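Local coordinates for protein exotoxin type A (Streptococcus pyogenes phage T12, PDB 1FNU) that acts as a phage-encoded superantigen, a toxin of the staphylococcal and streptococcal family that probably bridges MHC class II molecules and T-cell receptors, at residues A[2-6]-A[7-11]; A[138-142]-A[143-147]; A[19-22]-A[23-26]. One frame throughout, in Å; residues are numbered along the deposited sequence.

Interaction 1 of 3, residues A[2-6]-A[7-11]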
loop_
_atom_site.group_PDB
_atom_site.type_symbol
_atom_site.label_atom_id
_atom_site.label_comp_id
_atom_site.label_asym_id
_atom_site.label_seq_id
_atom_site.Cartn_x
_atom_site.Cartn_y
_atom_site.Cartn_z
ATOM N N GLN A 2 -23.041 -26.398 -6.435
ATOM C CA GLN A 2 -23.276 -27.830 -6.223
ATOM C C GLN A 2 -22.911 -27.933 -4.769
ATOM O O GLN A 2 -21.901 -27.379 -4.385
ATOM C CB GLN A 2 -22.282 -28.722 -6.997
ATOM C CG GLN A 2 -21.451 -29.684 -6.018
ATOM C CD GLN A 2 -20.532 -30.774 -6.683
ATOM O OE1 GLN A 2 -21.007 -31.620 -7.487
ATOM N NE2 GLN A 2 -19.233 -30.772 -6.316
ATOM N N ASP A 3 -23.697 -28.636 -3.966
ATOM C CA ASP A 3 -23.338 -28.772 -2.570
ATOM C C ASP A 3 -21.894 -29.241 -2.416
ATOM O O ASP A 3 -21.376 -30.066 -3.176
ATOM C CB ASP A 3 -24.339 -29.665 -1.829
ATOM C CG ASP A 3 -25.658 -28.922 -1.529
ATOM O OD1 ASP A 3 -25.898 -27.876 -2.177
ATOM O OD2 ASP A 3 -26.446 -29.373 -0.665
ATOM N N PRO A 4 -21.205 -28.667 -1.434
ATOM C CA PRO A 4 -19.816 -29.003 -1.175
ATOM C C PRO A 4 -19.495 -30.474 -0.946
ATOM O O PRO A 4 -20.255 -31.255 -0.344
ATOM C CB PRO A 4 -19.479 -28.112 0.034
ATOM C CG PRO A 4 -20.787 -28.009 0.734
ATOM C CD PRO A 4 -21.686 -27.686 -0.440
ATOM N N ASP A 5 -18.356 -30.839 -1.495
ATOM C CA ASP A 5 -17.820 -32.167 -1.303
ATOM C C ASP A 5 -17.063 -32.010 0.041
ATOM O O ASP A 5 -16.551 -30.921 0.308
ATOM C CB ASP A 5 -16.829 -32.442 -2.439
ATOM C CG ASP A 5 -16.131 -33.768 -2.295
ATOM O OD1 ASP A 5 -15.734 -34.125 -1.150
ATOM O OD2 ASP A 5 -15.945 -34.461 -3.325
ATOM N N PRO A 6 -17.086 -33.015 0.951
ATOM C CA PRO A 6 -16.361 -32.935 2.240
ATOM C C PRO A 6 -14.876 -32.448 2.132
ATOM O O PRO A 6 -14.365 -31.759 3.026
ATOM C CB PRO A 6 -16.488 -34.380 2.780
ATOM C CG PRO A 6 -17.932 -34.701 2.382
ATOM C CD PRO A 6 -17.892 -34.258 0.909
ATOM N N SER A 7 -14.218 -32.805 1.027
ATOM C CA SER A 7 -12.825 -32.431 0.714
ATOM C C SER A 7 -12.717 -31.006 0.189
ATOM O O SER A 7 -11.630 -30.455 0.134
ATOM C CB SER A 7 -12.285 -33.368 -0.364
ATOM O OG SER A 7 -13.155 -33.288 -1.488
ATOM N N GLN A 8 -13.852 -30.455 -0.240
ATOM C CA GLN A 8 -13.975 -29.091 -0.755
ATOM C C GLN A 8 -14.065 -28.059 0.359
ATOM O O GLN A 8 -13.868 -26.900 0.102
ATOM C CB GLN A 8 -15.224 -28.944 -1.652
ATOM C CG GLN A 8 -15.138 -29.729 -2.984
ATOM C CD GLN A 8 -16.371 -29.631 -3.925
ATOM O OE1 GLN A 8 -16.335 -30.172 -5.042
ATOM N NE2 GLN A 8 -17.444 -28.975 -3.480
ATOM N N LEU A 9 -14.406 -28.471 1.577
ATOM C CA LEU A 9 -14.492 -27.565 2.701
ATOM C C LEU A 9 -13.135 -27.238 3.318
ATOM O O LEU A 9 -12.262 -28.072 3.432
ATOM C CB LEU A 9 -15.444 -28.140 3.763
ATOM C CG LEU A 9 -16.868 -28.336 3.149
ATOM C CD1 LEU A 9 -17.759 -29.228 4.005
ATOM C CD2 LEU A 9 -17.502 -26.952 2.894
ATOM N N HIS A 10 -12.973 -25.982 3.688
ATOM C CA HIS A 10 -11.740 -25.493 4.329
ATOM C C HIS A 10 -11.797 -25.870 5.810
ATOM O O HIS A 10 -12.786 -25.612 6.489
ATOM C CB HIS A 10 -11.644 -23.955 4.184
ATOM C CG HIS A 10 -11.504 -23.471 2.773
ATOM N ND1 HIS A 10 -11.776 -22.168 2.405
ATOM C CD2 HIS A 10 -10.985 -24.063 1.667
ATOM C CE1 HIS A 10 -11.432 -21.974 1.138
ATOM N NE2 HIS A 10 -10.946 -23.107 0.666
ATOM N N ARG A 11 -10.726 -26.483 6.305
ATOM C CA ARG A 11 -10.651 -26.901 7.709
ATOM C C ARG A 11 -10.147 -25.710 8.497
ATOM O O ARG A 11 -9.091 -25.130 8.147
ATOM C CB ARG A 11 -9.678 -28.103 7.849
ATOM C CG ARG A 11 -10.143 -29.530 7.222
ATOM C CD ARG A 11 -8.924 -30.565 7.162
ATOM N NE ARG A 11 -8.240 -30.381 8.450
ATOM C CZ ARG A 11 -6.962 -30.651 8.767
ATOM N NH1 ARG A 11 -6.079 -31.165 7.903
ATOM N NH2 ARG A 11 -6.563 -30.300 9.982
#
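Asp5 and Ser7 meet through one carboxylate oxygen. OD1 of Asp5 accepts from the backbone N of Ser7 at 3.0 Å, a nearly straight bond (168° at the hydrogen), and also from OG of the same serine at 2.7 Å. Both donors reach OD1 from the same face of the carboxylate, but differently: the amide comes in on the anti side, moderately out of plane, whereas the hydroxyl sits almost directly above. Ser7 can use both because its OG lies between its own N and carbonyl carbon (chi1 56°), which brings hydroxyl and amide to the same acceptor. The backbone O of Asp5 is engaged as well, accepting from N of Gln8 at 2.8 Å. A weak second bond runs from N of Leu9 to O of Asp5, at 3.5 Å. Next to this polar bend, CB of Pro4 rests 3.7 Å from CD2 of Leu9, and both side chains lie on Tyr171 of strand 169-176. Asp3 turns the other way and forms a salt bridge with Lys173, while O of Gln2 accepts from the indole of Trp183. The bend itself, with Pro6 and Ser7 at its corners, is a type I beta turn combined with an Asx turn, together an Asx-Pro turn.

Interaction 2 of 3, residues A[138-142]-A[143-147]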
loop_
_atom_site.group_PDB
_atom_site.type_symbol
_atom_site.label_atom_id
_atom_site.label_comp_id
_atom_site.label_asym_id
_atom_site.label_seq_id
_atom_site.Cartn_x
_atom_site.Cartn_y
_atom_site.Cartn_z
ATOM N N LYS A 138 -37.515 -7.027 1.166
ATOM C CA LYS A 138 -38.215 -8.002 0.337
ATOM C C LYS A 138 -37.163 -8.835 -0.401
ATOM O O LYS A 138 -37.233 -10.071 -0.434
ATOM C CB LYS A 138 -39.121 -7.277 -0.663
ATOM C CG LYS A 138 -40.277 -6.448 0.038
ATOM C CD LYS A 138 -41.048 -5.540 -0.971
ATOM C CE LYS A 138 -42.196 -4.692 -0.392
ATOM N NZ LYS A 138 -42.854 -4.088 -1.629
ATOM N N MET A 139 -36.225 -8.131 -1.035
ATOM C CA MET A 139 -35.117 -8.768 -1.719
ATOM C C MET A 139 -33.867 -8.372 -0.884
ATOM O O MET A 139 -33.452 -7.181 -0.801
ATOM C CB MET A 139 -34.980 -8.304 -3.187
ATOM C CG MET A 139 -36.092 -8.696 -4.165
ATOM S SD MET A 139 -36.542 -10.455 -4.509
ATOM C CE MET A 139 -35.134 -11.331 -5.243
ATOM N N VAL A 140 -33.283 -9.379 -0.252
ATOM C CA VAL A 140 -32.140 -9.137 0.631
ATOM C C VAL A 140 -30.898 -9.793 0.098
ATOM O O VAL A 140 -31.002 -10.854 -0.535
ATOM C CB VAL A 140 -32.427 -9.766 1.958
ATOM C CG1 VAL A 140 -33.631 -9.145 2.505
ATOM C CG2 VAL A 140 -32.741 -11.196 1.782
ATOM N N THR A 141 -29.725 -9.204 0.312
ATOM C CA THR A 141 -28.553 -9.922 -0.181
ATOM C C THR A 141 -28.289 -11.124 0.706
ATOM O O THR A 141 -28.648 -11.123 1.847
ATOM C CB THR A 141 -27.228 -9.076 -0.224
ATOM O OG1 THR A 141 -26.777 -8.821 1.100
ATOM C CG2 THR A 141 -27.450 -7.743 -0.971
ATOM N N ALA A 142 -27.716 -12.182 0.124
ATOM C CA ALA A 142 -27.322 -13.377 0.894
ATOM C C ALA A 142 -26.321 -12.839 2.002
ATOM O O ALA A 142 -26.325 -13.265 3.187
ATOM C CB ALA A 142 -26.602 -14.349 -0.053
ATOM N N GLN A 143 -25.476 -11.889 1.596
ATOM C CA GLN A 143 -24.553 -11.324 2.538
ATOM C C GLN A 143 -25.242 -10.898 3.849
ATOM O O GLN A 143 -24.825 -11.248 4.996
ATOM C CB GLN A 143 -23.803 -10.107 1.897
ATOM C CG GLN A 143 -22.703 -9.526 2.814
ATOM C CD GLN A 143 -21.938 -8.372 2.265
ATOM O OE1 GLN A 143 -22.211 -7.880 1.177
ATOM N NE2 GLN A 143 -20.973 -7.895 3.032
ATOM N N GLU A 144 -26.286 -10.112 3.726
ATOM C CA GLU A 144 -26.913 -9.662 4.942
ATOM C C GLU A 144 -27.391 -10.830 5.858
ATOM O O GLU A 144 -27.233 -10.831 7.102
ATOM C CB GLU A 144 -28.077 -8.714 4.600
ATOM C CG GLU A 144 -29.061 -8.535 5.709
ATOM C CD GLU A 144 -30.174 -7.503 5.378
ATOM O OE1 GLU A 144 -30.042 -6.762 4.376
ATOM O OE2 GLU A 144 -31.173 -7.415 6.147
ATOM N N LEU A 145 -27.919 -11.849 5.228
ATOM C CA LEU A 145 -28.470 -12.970 6.012
ATOM C C LEU A 145 -27.378 -13.811 6.659
ATOM O O LEU A 145 -27.540 -14.241 7.806
ATOM C CB LEU A 145 -29.327 -13.797 5.107
ATOM C CG LEU A 145 -30.524 -12.980 4.588
ATOM C CD1 LEU A 145 -31.220 -13.873 3.646
ATOM C CD2 LEU A 145 -31.482 -12.600 5.599
ATOM N N ASP A 146 -26.284 -13.994 5.932
ATOM C CA ASP A 146 -25.063 -14.738 6.402
ATOM C C ASP A 146 -24.487 -13.927 7.573
ATOM O O ASP A 146 -24.214 -14.465 8.641
ATOM C CB ASP A 146 -24.117 -14.839 5.227
ATOM C CG ASP A 146 -22.900 -15.682 5.500
ATOM O OD1 ASP A 146 -22.980 -16.628 6.324
ATOM O OD2 ASP A 146 -21.859 -15.427 4.845
ATOM N N TYR A 147 -24.383 -12.609 7.425
ATOM C CA TYR A 147 -23.856 -11.849 8.536
ATOM C C TYR A 147 -24.679 -12.167 9.750
ATOM O O TYR A 147 -24.149 -12.570 10.746
ATOM C CB TYR A 147 -23.896 -10.352 8.324
ATOM C CG TYR A 147 -23.517 -9.691 9.614
ATOM C CD1 TYR A 147 -22.178 -9.660 10.054
ATOM C CD2 TYR A 147 -24.492 -9.163 10.451
ATOM C CE1 TYR A 147 -21.833 -9.132 11.327
ATOM C CE2 TYR A 147 -24.150 -8.612 11.742
ATOM C CZ TYR A 147 -22.830 -8.606 12.177
ATOM O OH TYR A 147 -22.584 -8.059 13.498
HETATM O O HOH W 1 -29.005 -6.627 1.934
#
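Thr141 caps the helix that begins right after it. Its OG1 accepts the N-H of Glu144 at 3.0 Å with an angle of 159° at the hydrogen, giving a first-turn amide the partner that the helix itself cannot supply. The torsion matters here: with chi1 at 70°, OG1 sits between the backbone N and the carbonyl carbon and so leans over the helix start, beside CB of Gln143 at 3.3 Å. In the return direction a water does the work, accepting from N of Thr141 at 3.1 Å and donating to OE1 of Glu144 at 2.7 Å. This is a water-mediated variant of the capping box, with Thr at the N-cap and Glu three residues on. Just outside it, CG2 of Val140 meets CD1 of Leu145 at 3.6 Å, the two side chains crossing at about a right angle; joining the residue before the cap to the fourth helical residue, the pair forms a hydrophobic staple. Regular helix bonding follows at once, N of Asp146 to O of Ala142 at 2.8 Å. Further out, Glu144 is held by salt bridges to Lys137 and Lys148 and by a hydrogen bond from Thr135. Val140 pairs through its backbone with Leu207 of strand 206-208, and Phe174 of the beta-grasp sheet packs against both Ala142 and Leu145.

Interaction 3 of 3, residues A[19-22]-A[23-26]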
loop_
_atom_site.group_PDB
_atom_site.type_symbol
_atom_site.label_atom_id
_atom_site.label_comp_id
_atom_site.label_asym_id
_atom_site.label_seq_id
_atom_site.Cartn_x
_atom_site.Cartn_y
_atom_site.Cartn_z
ATOM N N GLN A 19 -8.667 -15.370 13.996
ATOM C CA GLN A 19 -9.264 -14.269 14.691
ATOM C C GLN A 19 -9.760 -13.168 13.689
ATOM O O GLN A 19 -10.719 -12.471 14.005
ATOM C CB GLN A 19 -8.277 -13.634 15.713
ATOM C CG GLN A 19 -7.152 -12.832 15.010
ATOM C CD GLN A 19 -5.924 -13.685 14.818
ATOM O OE1 GLN A 19 -5.980 -14.917 14.938
ATOM N NE2 GLN A 19 -4.794 -13.044 14.527
ATOM N N ASN A 20 -9.087 -13.038 12.531
ATOM C CA ASN A 20 -9.446 -12.034 11.495
ATOM C C ASN A 20 -10.796 -12.329 10.802
ATOM O O ASN A 20 -11.355 -11.420 10.211
ATOM C CB ASN A 20 -8.309 -11.833 10.442
ATOM C CG ASN A 20 -7.054 -11.209 11.089
ATOM O OD1 ASN A 20 -7.170 -10.584 12.122
ATOM N ND2 ASN A 20 -5.887 -11.391 10.492
ATOM N N ILE A 21 -11.302 -13.574 10.902
ATOM C CA ILE A 21 -12.670 -13.908 10.416
ATOM C C ILE A 21 -13.547 -13.533 11.640
ATOM O O ILE A 21 -14.567 -12.873 11.501
ATOM C CB ILE A 21 -12.808 -15.387 10.094
ATOM C CG1 ILE A 21 -11.864 -15.764 8.960
ATOM C CG2 ILE A 21 -14.297 -15.749 9.714
ATOM C CD1 ILE A 21 -12.147 -15.040 7.603
ATOM N N TYR A 22 -13.124 -13.923 12.837
ATOM C CA TYR A 22 -13.835 -13.570 14.076
ATOM C C TYR A 22 -14.202 -12.051 14.179
ATOM O O TYR A 22 -15.336 -11.694 14.528
ATOM C CB TYR A 22 -13.006 -13.943 15.357
ATOM C CG TYR A 22 -13.563 -13.329 16.681
ATOM C CD1 TYR A 22 -14.758 -13.813 17.293
ATOM C CD2 TYR A 22 -12.938 -12.223 17.286
ATOM C CE1 TYR A 22 -15.282 -13.234 18.416
ATOM C CE2 TYR A 22 -13.486 -11.608 18.458
ATOM C CZ TYR A 22 -14.653 -12.120 19.011
ATOM O OH TYR A 22 -15.194 -11.565 20.186
ATOM N N PHE A 23 -13.241 -11.142 13.951
ATOM C CA PHE A 23 -13.585 -9.730 14.123
ATOM C C PHE A 23 -14.571 -9.182 13.050
ATOM O O PHE A 23 -15.252 -8.209 13.330
ATOM C CB PHE A 23 -12.278 -8.883 14.196
ATOM C CG PHE A 23 -11.512 -9.052 15.488
ATOM C CD1 PHE A 23 -11.969 -8.415 16.650
ATOM C CD2 PHE A 23 -10.295 -9.800 15.520
ATOM C CE1 PHE A 23 -11.236 -8.488 17.856
ATOM C CE2 PHE A 23 -9.548 -9.909 16.685
ATOM C CZ PHE A 23 -10.012 -9.244 17.885
ATOM N N LEU A 24 -14.653 -9.837 11.895
ATOM C CA LEU A 24 -15.546 -9.443 10.806
ATOM C C LEU A 24 -17.014 -9.761 11.214
ATOM O O LEU A 24 -17.927 -8.983 10.996
ATOM C CB LEU A 24 -15.245 -10.247 9.528
ATOM C CG LEU A 24 -13.914 -10.140 8.749
ATOM C CD1 LEU A 24 -13.883 -11.136 7.556
ATOM C CD2 LEU A 24 -13.690 -8.637 8.341
ATOM N N TYR A 25 -17.223 -10.893 11.868
ATOM C CA TYR A 25 -18.572 -11.301 12.228
ATOM C C TYR A 25 -19.054 -11.020 13.653
ATOM O O TYR A 25 -20.292 -11.059 13.948
ATOM C CB TYR A 25 -18.760 -12.760 11.859
ATOM C CG TYR A 25 -18.645 -12.981 10.338
ATOM C CD1 TYR A 25 -19.698 -12.627 9.482
ATOM C CD2 TYR A 25 -17.508 -13.546 9.779
ATOM C CE1 TYR A 25 -19.653 -12.840 8.086
ATOM C CE2 TYR A 25 -17.411 -13.777 8.406
ATOM C CZ TYR A 25 -18.485 -13.430 7.550
ATOM O OH TYR A 25 -18.370 -13.650 6.207
ATOM N N GLU A 26 -18.100 -10.762 14.526
ATOM C CA GLU A 26 -18.424 -10.373 15.886
ATOM C C GLU A 26 -18.704 -8.855 15.832
ATOM O O GLU A 26 -19.546 -8.368 16.569
ATOM C CB GLU A 26 -17.252 -10.609 16.791
ATOM C CG GLU A 26 -17.406 -10.005 18.221
ATOM C CD GLU A 26 -18.563 -10.597 18.983
ATOM O OE1 GLU A 26 -18.929 -11.754 18.686
ATOM O OE2 GLU A 26 -19.108 -9.914 19.892
#
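Two rings from consecutive residues, Tyr22 and Phe23, make the apolar centre. They stack T-shaped: the tyrosine turns its edge to the phenylalanine face, centroids 5.0 Å apart and planes at 68°, with CD2 of Tyr22 poised 3.8 Å above the middle of the Phe23 ring. Tyr22 can also serve the next turn, because its CG is anti to the backbone N (chi1 168°) and the ring runs alongside Glu26. There CB of Glu26 lies over a tyrosine face, 3.9 Å from the centroid, a CH-pi contact, and the chain beyond it bends so that the carboxylate plane is turned only 16° from that of the ring. On another side of the helix CG2 of Ile21 packs 3.9 Å from CD2 of Tyr25, the two side chains pointing the same way. Backbone bonds frame these contacts: N of Phe23 to O of Gln19 and N of Glu26 to O of Tyr22 are both 2.9 Å. Between them the amide of Tyr25 is shared weakly by the carbonyls of Ile21 and Tyr22. At the polar edge OE1 of Glu26 lies near OD1 of Asp155, a closeness of like charges that may raise the affinity of one of them for a proton. The hydroxyl of Tyr25 bonds that of Tyr201, and Arg95 of the third subunit makes a cation-pi contact with Phe23. Helix 19-26 thus lies against helix 142-157, through Tyr22, Tyr25 and Glu26, and against helix 194-197, through Asn20, Ile21, Leu24 and again Tyr25.

Along the chain the order is interaction 1, interaction 3, interaction 2. The N-terminal bend of residues 2-11 lies at the surface on the beta-grasp sheet, its centre about 22 Å from the centres of both others and, by nearest atoms, about 9 Å from interaction 3 and 12 Å from interaction 2. Interactions 2 and 3 touch although their centres are about 18 Å apart: CE1 of Tyr147 packs 3.6 Å from O of Tyr25. Helix 19-26 therefore packs along helix 142-157 of the beta-grasp domain, from Tyr147 to Ile154. The N-terminal part of the chain is thus laid against the C-terminal domain before the OB-fold strands begin.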